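PDB 5TA0: glycoside Hydrolase from Bacteroides uniformis, which probably hydrolyses agarose from marine algae as an endo-acting glycoside hydrolase, here bound to a neoagaro-oligosaccharide. Local coordinates for residues A[324-329]-A[351-356]; A[292-297]-A[346-351]; A[299-304]-A[358-363]; A[247-252]-A[283-288]. All coordinates share one frame; numbering follows the deposited sequence. Where two conformers were deposited one is given.

Contact 1: residues A[324-329]-A[351-356]; sequences SQYSAQ and NSMLMQ. With GAL (beta-D-galactopyranose), chain C; AAL (3,6-anhydro-alpha-L-galactopyranose), chain B; GAL (beta-D-galactopyranose), chain D; SO4 (sulfate ion), chain E.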
# COMPACT_ATOMS: atom_id res chain seq x y z
N SER A 324 -3.95 -2.40 -2.83
CA SER A 324 -4.39 -3.78 -2.74
C SER A 324 -3.36 -4.82 -3.20
O SER A 324 -3.57 -6.00 -3.00
CB SER A 324 -5.69 -4.00 -3.49
OG SER A 324 -5.64 -3.56 -4.82
N GLN A 325 -2.28 -4.34 -3.80
CA GLN A 325 -1.07 -5.14 -4.09
C GLN A 325 0.15 -4.24 -3.99
O GLN A 325 0.16 -3.18 -4.62
CB GLN A 325 -1.06 -5.71 -5.51
CG GLN A 325 -2.14 -6.76 -5.81
CD GLN A 325 -2.13 -7.22 -7.26
OE1 GLN A 325 -1.08 -7.16 -7.97
NE2 GLN A 325 -3.26 -7.71 -7.71
N TYR A 326 1.15 -4.66 -3.24
CA TYR A 326 2.42 -3.93 -3.22
C TYR A 326 3.56 -4.86 -2.88
O TYR A 326 3.36 -5.91 -2.29
CB TYR A 326 2.39 -2.75 -2.25
CG TYR A 326 2.46 -3.04 -0.77
CD1 TYR A 326 3.68 -3.03 -0.09
CD2 TYR A 326 1.30 -3.24 -0.01
CE1 TYR A 326 3.76 -3.22 1.27
CE2 TYR A 326 1.37 -3.46 1.37
CZ TYR A 326 2.60 -3.41 2.00
OH TYR A 326 2.73 -3.57 3.37
N SER A 327 4.75 -4.39 -3.25
CA SER A 327 6.10 -4.86 -2.84
C SER A 327 7.03 -4.67 -4.04
O SER A 327 7.26 -3.52 -4.39
CB SER A 327 6.18 -6.24 -2.16
OG SER A 327 5.85 -7.27 -3.05
N ALA A 328 7.59 -5.75 -4.59
CA ALA A 328 8.49 -5.64 -5.75
C ALA A 328 7.98 -6.53 -6.87
O ALA A 328 7.37 -7.59 -6.64
CB ALA A 328 9.90 -6.06 -5.37
N GLN A 329 8.23 -6.10 -8.10
CA GLN A 329 8.15 -6.97 -9.26
C GLN A 329 9.59 -7.27 -9.63
O GLN A 329 10.37 -6.34 -9.80
CB GLN A 329 7.40 -6.27 -10.39
CG GLN A 329 7.37 -7.11 -11.65
CD GLN A 329 6.39 -6.67 -12.69
OE1 GLN A 329 5.78 -5.60 -12.60
NE2 GLN A 329 6.25 -7.52 -13.74
N ASN A 351 8.76 -4.17 3.59
CA ASN A 351 8.99 -3.50 4.86
C ASN A 351 9.05 -1.98 4.71
O ASN A 351 8.46 -1.25 5.51
CB ASN A 351 10.27 -4.02 5.52
CG ASN A 351 10.08 -5.33 6.23
OD1 ASN A 351 9.06 -5.59 6.84
ND2 ASN A 351 11.05 -6.20 6.13
N SER A 352 9.76 -1.49 3.69
CA SER A 352 9.87 -0.06 3.48
C SER A 352 8.52 0.56 3.14
O SER A 352 8.14 1.58 3.71
CB SER A 352 10.91 0.31 2.43
OG SER A 352 12.21 -0.06 2.84
N MET A 353 7.79 -0.03 2.18
CA MET A 353 6.50 0.52 1.82
C MET A 353 5.53 0.53 3.00
O MET A 353 4.81 1.53 3.21
CB MET A 353 5.92 -0.26 0.66
CG MET A 353 6.68 -0.03 -0.64
SD MET A 353 5.73 -0.66 -2.05
CE MET A 353 6.85 -0.21 -3.37
N LEU A 354 5.52 -0.56 3.77
CA LEU A 354 4.69 -0.63 4.97
C LEU A 354 4.94 0.53 5.90
O LEU A 354 4.01 1.16 6.36
CB LEU A 354 4.89 -1.94 5.70
CG LEU A 354 4.22 -2.05 7.07
CD1 LEU A 354 2.72 -1.77 7.02
CD2 LEU A 354 4.44 -3.43 7.66
N MET A 355 6.21 0.81 6.19
CA MET A 355 6.51 1.95 7.07
C MET A 355 5.92 3.26 6.53
O MET A 355 5.36 4.09 7.27
CB MET A 355 8.03 2.09 7.25
CG MET A 355 8.66 0.95 8.03
SD MET A 355 8.31 0.99 9.78
CE MET A 355 9.45 2.26 10.38
N GLN A 356 5.99 3.44 5.21
CA GLN A 356 5.47 4.66 4.59
C GLN A 356 3.95 4.70 4.65
O GLN A 356 3.39 5.75 4.94
CB GLN A 356 6.02 4.84 3.17
CG GLN A 356 7.56 4.96 3.21
CD GLN A 356 8.23 5.23 1.89
OE1 GLN A 356 9.11 4.47 1.46
NE2 GLN A 356 7.88 6.35 1.27
C1 GAL C . 7.39 -5.39 -18.43
C2 GAL C . 6.68 -6.45 -17.61
C3 GAL C . 5.33 -5.95 -17.10
C4 GAL C . 5.48 -4.59 -16.43
C5 GAL C . 6.18 -3.63 -17.38
C6 GAL C . 6.29 -2.23 -16.80
O1 GAL C . 8.71 -5.81 -18.81
O2 GAL C . 6.44 -7.62 -18.39
O3 GAL C . 4.85 -6.96 -16.21
O4 GAL C . 6.24 -4.69 -15.23
O5 GAL C . 7.47 -4.17 -17.68
O6 GAL C . 6.92 -1.36 -17.74
C1 AAL B . 3.44 -6.94 -15.98
C2 AAL B . 2.97 -8.40 -15.90
C3 AAL B . 1.60 -8.41 -15.27
C4 AAL B . 1.64 -7.83 -13.88
C5 AAL B . 1.79 -6.38 -14.25
C6 AAL B . 0.74 -6.22 -15.33
O2 AAL B . 3.87 -9.18 -15.12
O3 AAL B . 0.75 -7.51 -15.99
O4 AAL B . 0.38 -8.01 -13.28
O5 AAL B . 3.11 -6.22 -14.78
C1 GAL D . 0.43 -8.80 -12.09
C2 GAL D . -1.03 -8.91 -11.68
C3 GAL D . -1.32 -10.04 -10.71
C4 GAL D . -0.46 -11.28 -10.96
C5 GAL D . 0.98 -10.94 -11.19
C6 GAL D . 1.90 -12.15 -11.48
O2 GAL D . -1.43 -7.70 -11.04
O3 GAL D . -2.70 -10.34 -10.98
O4 GAL D . -0.99 -11.96 -12.11
O5 GAL D . 1.01 -10.09 -12.33
O6 GAL D . 1.98 -13.08 -10.38
S SO4 E . 7.42 -10.38 -15.89
O1 SO4 E . 7.50 -9.96 -14.48
O2 SO4 E . 6.33 -9.64 -16.58
O3 SO4 E . 7.13 -11.83 -15.95
O4 SO4 E . 8.73 -10.07 -16.54
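The backbones of 324-329 and 351-356 come nearest at Ser327 and Met353, whose CA atoms are 7.1 Å apart. The Tyr326 ring packs on the helix beside this closest approach, against Met353 and Leu354. With chi1 at 74° the ring is tucked over its own backbone and turned to the helix. Tyr326 CD1 touches Met353 CB at 3.6 Å. The phenol end goes further, and OH reaches Leu354 CB at 3.6 Å. Met353 runs the opposite way past Tyr326 as an extended chain. Its sulfur is 4.9 Å from the ring centroid, an oblique Met-aromatic contact. Its methyl CE ends 3.5 Å from Ser327 O. This is strand-on-helix packing within one beta-alpha-beta unit of the beta/alpha barrel, formed by strand 321-326, helix 340-358 and strand 364-369. Phe357 of this helix meets the Tyr326 ring edge-to-face. Beyond the strand the chain enters the glycan pocket, where Gln329 grips one galactose. Gln329 OE1 accepts from its O4 hydroxyl at 2.8 Å. Gln329 NE2 donates to its glycosidic oxygen O3, the link to the anhydrogalactose, at 2.9 Å and to O1 of a sulfate ion, probably from the crystallisation liquor, at 2.8 Å. The O3 bond is fairly straight (165°).

Contact 2: residues A[292-297]-A[346-351]; sequences QMYRKG and RLKSTN. With EDO (1,2-ethanediol), chain U; EDO (1,2-ethanediol), chain O.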
# COMPACT_ATOMS: atom_id res chain seq x y z
N GLN A 292 17.57 -0.55 -11.44
CA GLN A 292 16.91 -0.44 -10.12
C GLN A 292 16.05 0.82 -10.06
O GLN A 292 16.58 1.92 -9.89
CB GLN A 292 17.94 -0.40 -8.99
CG GLN A 292 18.34 -1.75 -8.41
CD GLN A 292 19.41 -1.67 -7.33
OE1 GLN A 292 19.13 -1.71 -6.12
NE2 GLN A 292 20.66 -1.56 -7.76
N MET A 293 14.74 0.65 -10.20
CA MET A 293 13.81 1.78 -10.25
C MET A 293 12.81 1.64 -9.11
O MET A 293 11.88 0.81 -9.16
CB MET A 293 13.09 1.84 -11.59
CG MET A 293 14.05 2.16 -12.73
SD MET A 293 13.34 1.90 -14.35
CE MET A 293 13.45 0.13 -14.39
N TYR A 294 13.03 2.42 -8.06
CA TYR A 294 12.29 2.29 -6.81
C TYR A 294 11.17 3.29 -6.66
O TYR A 294 11.26 4.44 -7.12
CB TYR A 294 13.24 2.42 -5.63
CG TYR A 294 14.15 1.21 -5.53
CD1 TYR A 294 13.63 -0.04 -5.23
CD2 TYR A 294 15.51 1.29 -5.79
CE1 TYR A 294 14.42 -1.16 -5.19
CE2 TYR A 294 16.30 0.17 -5.74
CZ TYR A 294 15.77 -1.05 -5.44
OH TYR A 294 16.54 -2.18 -5.38
N ARG A 295 10.10 2.83 -6.03
CA ARG A 295 9.06 3.68 -5.48
C ARG A 295 9.33 3.97 -4.00
O ARG A 295 9.06 5.09 -3.51
CB ARG A 295 7.70 3.01 -5.62
CG ARG A 295 7.30 2.75 -7.07
CD ARG A 295 5.88 2.22 -7.16
NE ARG A 295 5.54 1.90 -8.54
CZ ARG A 295 4.95 2.72 -9.41
NH1 ARG A 295 4.56 3.95 -9.09
NH2 ARG A 295 4.75 2.27 -10.65
N LYS A 296 9.80 2.96 -3.25
CA LYS A 296 10.10 3.17 -1.85
C LYS A 296 11.01 4.38 -1.70
O LYS A 296 11.89 4.64 -2.55
CB LYS A 296 10.68 1.94 -1.18
CG LYS A 296 12.04 1.42 -1.70
CD LYS A 296 12.39 0.15 -0.93
CE LYS A 296 13.62 -0.57 -1.46
NZ LYS A 296 14.88 -0.07 -0.85
N GLY A 297 10.76 5.16 -0.66
CA GLY A 297 11.38 6.47 -0.52
C GLY A 297 10.56 7.58 -1.10
O GLY A 297 9.32 7.54 -1.06
N ARG A 346 11.45 -9.18 -2.52
CA ARG A 346 10.08 -8.81 -2.13
C ARG A 346 10.04 -8.29 -0.69
O ARG A 346 9.37 -7.28 -0.40
CB ARG A 346 9.15 -10.01 -2.29
CG ARG A 346 9.11 -10.59 -3.70
CD ARG A 346 8.03 -11.65 -3.79
NE ARG A 346 6.73 -11.01 -3.86
CZ ARG A 346 6.24 -10.44 -4.96
NH1 ARG A 346 5.07 -9.82 -4.93
NH2 ARG A 346 6.89 -10.51 -6.11
N LEU A 347 10.72 -8.98 0.21
CA LEU A 347 10.72 -8.61 1.64
C LEU A 347 11.15 -7.17 1.85
O LEU A 347 10.52 -6.40 2.62
CB LEU A 347 11.62 -9.55 2.46
CG LEU A 347 11.05 -10.94 2.71
CD1 LEU A 347 12.15 -11.87 3.17
CD2 LEU A 347 9.90 -10.90 3.71
N LYS A 348 12.25 -6.77 1.23
CA LYS A 348 12.80 -5.43 1.54
C LYS A 348 11.89 -4.32 1.03
O LYS A 348 11.77 -3.28 1.66
CB LYS A 348 14.25 -5.27 1.05
CG LYS A 348 14.45 -5.25 -0.44
CD LYS A 348 15.94 -5.24 -0.79
CE LYS A 348 16.23 -5.37 -2.26
NZ LYS A 348 16.00 -4.11 -3.02
N SER A 349 11.23 -4.55 -0.11
CA SER A 349 10.24 -3.58 -0.59
C SER A 349 9.02 -3.54 0.31
O SER A 349 8.51 -2.46 0.59
CB SER A 349 9.84 -3.91 -2.03
OG SER A 349 10.89 -3.56 -2.93
N THR A 350 8.58 -4.70 0.77
CA THR A 350 7.42 -4.76 1.65
C THR A 350 7.63 -3.96 2.92
O THR A 350 6.77 -3.14 3.29
CB THR A 350 7.05 -6.20 2.02
OG1 THR A 350 6.82 -6.95 0.83
CG2 THR A 350 5.76 -6.20 2.84
N ASN A 351 8.76 -4.17 3.59
CA ASN A 351 8.99 -3.50 4.86
C ASN A 351 9.05 -1.98 4.71
O ASN A 351 8.46 -1.25 5.51
CB ASN A 351 10.27 -4.02 5.52
CG ASN A 351 10.08 -5.33 6.23
OD1 ASN A 351 9.06 -5.59 6.84
ND2 ASN A 351 11.05 -6.20 6.13
C1 EDO U . 9.83 3.62 -9.79
O1 EDO U . 9.00 4.76 -9.76
C2 EDO U . 9.36 2.67 -10.87
O2 EDO U . 9.23 1.42 -10.24
C1 EDO O . 4.96 -10.82 2.59
O1 EDO O . 4.46 -9.78 3.37
C2 EDO O . 6.34 -10.34 2.20
O2 EDO O . 6.15 -9.66 0.96
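The ammonium of Lys348 meets the phenol oxygen of Tyr294, the two side chains crossing at about a right angle. Lys348 NZ gives a weak hydrogen bond to Tyr294 OH at 3.1 Å. The contact joins helix 340-358 of the beta/alpha barrel to the connection between strand 291-293 and helix 298-315. Lys348 starts out alongside the other segment. A bend at its last torsion (chi4 77°) turns the ammonium to the phenol. Beside it the aliphatic part of Lys296 lies against the helix. Its CD lies 4.3 Å from Lys348 O, and its CE is 4.3 Å from Ser349 OG. The two ammonium nitrogens, Lys296 NZ and Lys348 NZ, are 4.7 Å apart. Both form salt bridges to Glu506 OE2, which probably offsets their like charges and ties the contact to the C-terminal beta domains.

The next shell centres on Asp284 of strand 277-285. Its OD2 is hydrogen-bonded to Ser349 OG, and its OD1 accepts from the backbone N of Arg295 and of Lys296. One carboxylate thus holds both the helix and the loop. Gly297 stands at the N-cap of helix 298-315, and its N donates to Gln356 OE1 on the facing helix. Within helix 340-358, Arg346 O accepts from Thr350 N and also from Thr350 OG1, which approaches from 46° above the carbonyl plane. Thr350 OG1 in turn accepts from O2 of an ethanediol, probably from the crystallisation liquor, at 2.8 Å.

Contact 3: residues A[299-304]-A[358-363]; sequences NMEATM and MERTDN. With EDO (1,2-ethanediol), chain U.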
# COMPACT_ATOMS: atom_id res chain seq x y z
N ASN A 299 9.78 8.78 -4.04
CA ASN A 299 8.90 8.64 -5.22
C ASN A 299 7.44 8.33 -4.82
O ASN A 299 6.53 9.05 -5.21
CB ASN A 299 9.49 7.60 -6.17
CG ASN A 299 8.64 7.33 -7.39
OD1 ASN A 299 8.00 6.28 -7.49
ND2 ASN A 299 8.57 8.28 -8.30
N MET A 300 7.21 7.28 -4.04
CA MET A 300 5.84 6.97 -3.62
C MET A 300 5.22 8.06 -2.75
O MET A 300 4.01 8.27 -2.78
CB MET A 300 5.74 5.59 -2.96
CG MET A 300 6.42 5.46 -1.62
SD MET A 300 6.48 3.77 -1.00
CE MET A 300 4.82 3.53 -0.40
N GLU A 301 6.06 8.80 -2.03
CA GLU A 301 5.54 9.95 -1.30
C GLU A 301 4.92 10.99 -2.25
O GLU A 301 3.89 11.60 -1.96
CB GLU A 301 6.66 10.61 -0.47
CG GLU A 301 7.19 9.76 0.69
CD GLU A 301 6.15 9.47 1.74
OE1 GLU A 301 5.42 10.40 2.14
OE2 GLU A 301 6.04 8.30 2.13
N ALA A 302 5.57 11.19 -3.40
CA ALA A 302 5.08 12.12 -4.41
C ALA A 302 3.78 11.62 -5.05
O ALA A 302 2.86 12.40 -5.26
CB ALA A 302 6.14 12.38 -5.46
N THR A 303 3.74 10.33 -5.37
CA THR A 303 2.54 9.73 -5.93
C THR A 303 1.34 9.96 -5.01
O THR A 303 0.30 10.46 -5.41
CB THR A 303 2.76 8.23 -6.14
OG1 THR A 303 3.95 8.04 -6.93
CG2 THR A 303 1.58 7.58 -6.81
N MET A 304 1.52 9.57 -3.75
CA MET A 304 0.40 9.65 -2.78
C MET A 304 0.01 11.09 -2.46
O MET A 304 -1.18 11.40 -2.40
CB MET A 304 0.73 8.85 -1.54
CG MET A 304 0.82 7.37 -1.79
SD MET A 304 1.03 6.34 -0.33
CE MET A 304 2.72 6.72 0.06
N MET A 358 2.18 3.32 7.04
CA MET A 358 1.90 3.55 8.48
C MET A 358 1.95 5.04 8.80
O MET A 358 1.20 5.51 9.68
CB MET A 358 2.89 2.75 9.33
CG MET A 358 2.58 1.26 9.37
SD MET A 358 3.98 0.19 9.84
CE MET A 358 4.24 0.72 11.52
N GLU A 359 2.79 5.80 8.11
CA GLU A 359 2.84 7.25 8.29
C GLU A 359 1.57 7.95 7.86
O GLU A 359 1.40 9.11 8.24
CB GLU A 359 3.98 7.89 7.53
CG GLU A 359 5.34 7.51 7.99
CD GLU A 359 6.42 8.14 7.16
OE1 GLU A 359 6.33 9.35 6.85
OE2 GLU A 359 7.36 7.41 6.83
N ARG A 360 0.73 7.31 7.02
CA ARG A 360 -0.54 7.88 6.55
C ARG A 360 -1.72 7.09 6.94
O ARG A 360 -2.72 7.02 6.23
CB ARG A 360 -0.62 7.85 5.02
CG ARG A 360 0.47 8.57 4.40
CD ARG A 360 0.24 8.70 2.90
NE ARG A 360 1.45 9.29 2.42
CZ ARG A 360 1.56 10.34 1.61
NH1 ARG A 360 0.50 10.95 1.09
NH2 ARG A 360 2.79 10.73 1.29
N THR A 361 -1.64 6.45 8.10
CA THR A 361 -2.63 5.53 8.51
C THR A 361 -4.05 6.12 8.54
O THR A 361 -5.02 5.42 8.30
CB THR A 361 -2.22 4.86 9.84
OG1 THR A 361 -3.16 3.85 10.19
CG2 THR A 361 -2.09 5.87 10.98
N ASP A 362 -4.17 7.41 8.83
CA ASP A 362 -5.49 8.04 8.83
C ASP A 362 -6.19 8.03 7.46
O ASP A 362 -7.39 8.00 7.43
CB ASP A 362 -5.41 9.49 9.35
CG ASP A 362 -4.51 10.39 8.52
OD1 ASP A 362 -3.50 9.92 7.97
OD2 ASP A 362 -4.82 11.60 8.48
N ASN A 363 -5.42 8.08 6.38
CA ASN A 363 -5.97 8.11 5.00
C ASN A 363 -5.67 6.85 4.20
O ASN A 363 -5.78 6.86 2.96
CB ASN A 363 -5.43 9.33 4.26
CG ASN A 363 -6.02 10.62 4.79
OD1 ASN A 363 -7.21 10.72 5.07
ND2 ASN A 363 -5.19 11.63 4.88
C1 EDO U . 9.83 3.62 -9.79
O1 EDO U . 9.00 4.76 -9.76
C2 EDO U . 9.36 2.67 -10.87
O2 EDO U . 9.23 1.42 -10.24
O HOH W 1 3.70 8.13 3.57
O HOH W 2 4.76 10.88 4.78
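Arg360 reaches across to Glu301 and forms a salt bridge, with NH2 donating to OE1 at 2.8 Å (N-H to O angle 145°). The acceptor lies near the guanidinium plane, but the donor stands 54° above the carboxylate plane. Every nitrogen of the guanidinium has an acceptor. NE donates to a water at 2.8 Å, which lies 2.8 Å from Glu301 OE2 and can bridge the two side chains. NH2 also has a salt bridge to Asp305, and NH1 one to Glu308. Met304 covers one face of the guanidinium, its CB 3.4 Å from Arg360 NH1. Both oxygens of Glu301 have further partners. OE1 forms a second salt bridge, to Arg563, and OE2 accepts from Gln356 NE2. Another water, 2.8 Å from Glu301 OE1 and 3.0 Å from Glu359 OE1, may link the two carboxylates. The contact fastens helix 298-315 of the beta/alpha barrel to the type I turn Met358-Thr361, between helix 340-358 and strand 364-369. Arg563 brings in strand 558-568, from the five-stranded sheet outside the barrel. With salt bridges to both Arg360 and Arg563, Glu301 probably stays ionised although buried. Glu301, Asp305 and Glu308 probably offset the charge of Arg360, Arg563 and Lys529 nearby.

Contact 4: residues A[247-252]-A[283-288]; sequences TAFPDF and YDFPCK. With GAL (beta-D-galactopyranose), chain C; AAL (3,6-anhydro-alpha-L-galactopyranose), chain B.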
# COMPACT_ATOMS: atom_id res chain seq x y z
N THR A 247 -4.85 0.85 -10.06
CA THR A 247 -3.82 1.16 -11.05
C THR A 247 -2.60 0.25 -10.97
O THR A 247 -1.98 0.14 -9.92
CB THR A 247 -3.37 2.61 -10.80
OG1 THR A 247 -4.56 3.43 -10.67
CG2 THR A 247 -2.45 3.12 -11.90
N ALA A 248 -2.20 -0.34 -12.08
CA ALA A 248 -1.01 -1.20 -12.14
C ALA A 248 0.28 -0.45 -11.86
O ALA A 248 1.12 -0.96 -11.09
CB ALA A 248 -0.91 -1.90 -13.49
N PHE A 249 0.42 0.73 -12.47
CA PHE A 249 1.67 1.49 -12.48
C PHE A 249 1.36 2.97 -12.46
O PHE A 249 1.28 3.60 -13.50
CB PHE A 249 2.53 1.13 -13.72
CG PHE A 249 2.91 -0.31 -13.78
CD1 PHE A 249 3.78 -0.85 -12.85
CD2 PHE A 249 2.30 -1.18 -14.70
CE1 PHE A 249 4.08 -2.21 -12.86
CE2 PHE A 249 2.62 -2.53 -14.71
CZ PHE A 249 3.51 -3.05 -13.78
N PRO A 250 1.10 3.55 -11.26
CA PRO A 250 0.77 4.98 -11.15
C PRO A 250 2.03 5.80 -11.31
O PRO A 250 2.81 5.92 -10.36
CB PRO A 250 0.14 5.10 -9.72
CG PRO A 250 0.76 3.99 -8.98
CD PRO A 250 1.02 2.86 -9.95
N ASP A 251 2.25 6.29 -12.53
CA ASP A 251 3.51 6.89 -12.97
C ASP A 251 3.26 8.31 -13.47
O ASP A 251 3.27 8.60 -14.67
CB ASP A 251 4.13 6.02 -14.07
CG ASP A 251 4.55 4.63 -13.60
OD1 ASP A 251 4.60 4.39 -12.39
OD2 ASP A 251 4.87 3.77 -14.46
N PHE A 252 3.04 9.22 -12.54
CA PHE A 252 2.37 10.48 -12.85
C PHE A 252 3.19 11.45 -13.69
O PHE A 252 2.63 12.24 -14.47
CB PHE A 252 1.95 11.16 -11.55
CG PHE A 252 0.92 10.40 -10.75
CD1 PHE A 252 0.18 9.34 -11.28
CD2 PHE A 252 0.69 10.78 -9.43
CE1 PHE A 252 -0.79 8.71 -10.52
CE2 PHE A 252 -0.27 10.14 -8.68
CZ PHE A 252 -1.00 9.10 -9.22
N TYR A 283 4.62 -1.12 -6.95
CA TYR A 283 5.71 -2.07 -7.05
C TYR A 283 7.03 -1.39 -7.33
O TYR A 283 7.17 -0.58 -8.27
CB TYR A 283 5.41 -3.06 -8.14
CG TYR A 283 4.40 -4.11 -7.78
CD1 TYR A 283 4.71 -5.13 -6.92
CD2 TYR A 283 3.16 -4.11 -8.36
CE1 TYR A 283 3.80 -6.12 -6.63
CE2 TYR A 283 2.24 -5.10 -8.08
CZ TYR A 283 2.57 -6.11 -7.21
OH TYR A 283 1.65 -7.12 -6.97
N ASP A 284 8.02 -1.74 -6.52
CA ASP A 284 9.42 -1.42 -6.80
C ASP A 284 9.89 -2.32 -7.94
O ASP A 284 9.43 -3.45 -8.08
CB ASP A 284 10.29 -1.74 -5.58
CG ASP A 284 10.22 -0.69 -4.47
OD1 ASP A 284 9.91 0.49 -4.75
OD2 ASP A 284 10.52 -1.06 -3.32
N PHE A 285 10.83 -1.80 -8.71
CA PHE A 285 11.52 -2.58 -9.75
C PHE A 285 13.01 -2.73 -9.39
O PHE A 285 13.87 -1.98 -9.88
CB PHE A 285 11.41 -1.94 -11.15
CG PHE A 285 10.04 -1.96 -11.80
CD1 PHE A 285 8.95 -2.63 -11.29
CD2 PHE A 285 9.89 -1.30 -13.01
CE1 PHE A 285 7.74 -2.63 -11.98
CE2 PHE A 285 8.69 -1.27 -13.69
CZ PHE A 285 7.61 -1.96 -13.18
N PRO A 286 13.36 -3.70 -8.53
CA PRO A 286 14.78 -3.88 -8.16
C PRO A 286 15.67 -4.45 -9.25
O PRO A 286 16.89 -4.36 -9.11
CB PRO A 286 14.71 -4.84 -6.98
CG PRO A 286 13.44 -5.61 -7.22
CD PRO A 286 12.48 -4.60 -7.76
N CYS A 287 15.10 -5.01 -10.30
CA CYS A 287 15.92 -5.70 -11.32
C CYS A 287 15.15 -5.83 -12.63
O CYS A 287 14.60 -6.89 -12.93
CB CYS A 287 16.36 -7.06 -10.79
SG CYS A 287 15.05 -8.13 -10.21
N LYS A 288 15.08 -4.73 -13.36
CA LYS A 288 14.44 -4.72 -14.68
C LYS A 288 15.53 -4.48 -15.70
O LYS A 288 16.01 -3.35 -15.88
CB LYS A 288 13.37 -3.64 -14.76
CG LYS A 288 12.57 -3.69 -16.06
CD LYS A 288 11.44 -2.69 -16.06
CE LYS A 288 10.58 -2.81 -17.30
NZ LYS A 288 11.27 -2.34 -18.52
C1 GAL C . 7.39 -5.39 -18.43
C2 GAL C . 6.68 -6.45 -17.61
C3 GAL C . 5.33 -5.95 -17.10
C4 GAL C . 5.48 -4.59 -16.43
C5 GAL C . 6.18 -3.63 -17.38
C6 GAL C . 6.29 -2.23 -16.80
O1 GAL C . 8.71 -5.81 -18.81
O2 GAL C . 6.44 -7.62 -18.39
O3 GAL C . 4.85 -6.96 -16.21
O4 GAL C . 6.24 -4.69 -15.23
O5 GAL C . 7.47 -4.17 -17.68
O6 GAL C . 6.92 -1.36 -17.74
C1 AAL B . 3.44 -6.94 -15.98
C2 AAL B . 2.97 -8.40 -15.90
C3 AAL B . 1.60 -8.41 -15.27
C4 AAL B . 1.64 -7.83 -13.88
C5 AAL B . 1.79 -6.38 -14.25
C6 AAL B . 0.74 -6.22 -15.33
O2 AAL B . 3.87 -9.18 -15.12
O3 AAL B . 0.75 -7.51 -15.99
O4 AAL B . 0.38 -8.01 -13.28
O5 AAL B . 3.11 -6.22 -14.78
O HOH W 3 3.00 -0.13 -9.25
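Phe249 and Phe285 each hold CG anti to the carbonyl carbon, with chi1 at -61° and -69°, and their rings meet in the sugar-binding pocket. Phe285 sets out toward the other segment. Phe249 leaves its backbone alongside, and only the far end of its ring closes the distance. Phe249 CE1 touches Phe285 CZ at 3.6 Å. The ring centroids are 5.8 Å apart and the planes are inclined at 68°, an oblique pair. Phe249 CE1 lies near the plane of the Phe285 ring, at its edge.

Both rings touch the glycan. C6 of a galactose lies over one face of Phe249, 4.2 Å above the plane and displaced to the rim. O5 of the neighbouring 3,6-anhydrogalactose lies in the ring plane at the edge, 3.3 Å from Phe249 CZ. Galactose O4 comes within 3.7 Å of Phe285 CZ. Lys288 stretches out from its backbone, and its CE passes 3.4 Å from galactose O5.

Away from the sugars, a water joins the backbones. It donates to Ala248 O at 2.8 Å and accepts from Tyr283 N. His331 meets the Phe285 ring edge-to-face and also hydrogen-bonds the galactose. Gln329, which bonds the same sugar, touches both phenylalanines. Phe249 lies in the loop after strand 242-247, and Phe285 at the end of the neighbouring strand 277-285. Such aromatic contacts with sugar, at the C-terminal ends of the strands of a beta/alpha barrel, are characteristic of a glycoside hydrolase substrate cleft.

Overall arrangement
All four contacts belong to the beta/alpha barrel, whose eight parallel strands follow chain order. Contact 4 comes first along the chain and closes before the others open. Contacts 2 and 3 then cross, and contact 1 is nested within the loop closed by contact 3. Contacts 1 and 2 share Asn351 and helix 340-358, with centres about 6 Å apart. Contacts 1 and 4 use the neighbouring strands 321-326 and 277-285, with centres about 11 Å apart, and touch the same two sugars. Contact 3 lies about 16 Å from contact 4, centre to centre. The set therefore runs from the glycan cleft, through the helical layer, to the barrel side facing the C-terminal beta domains.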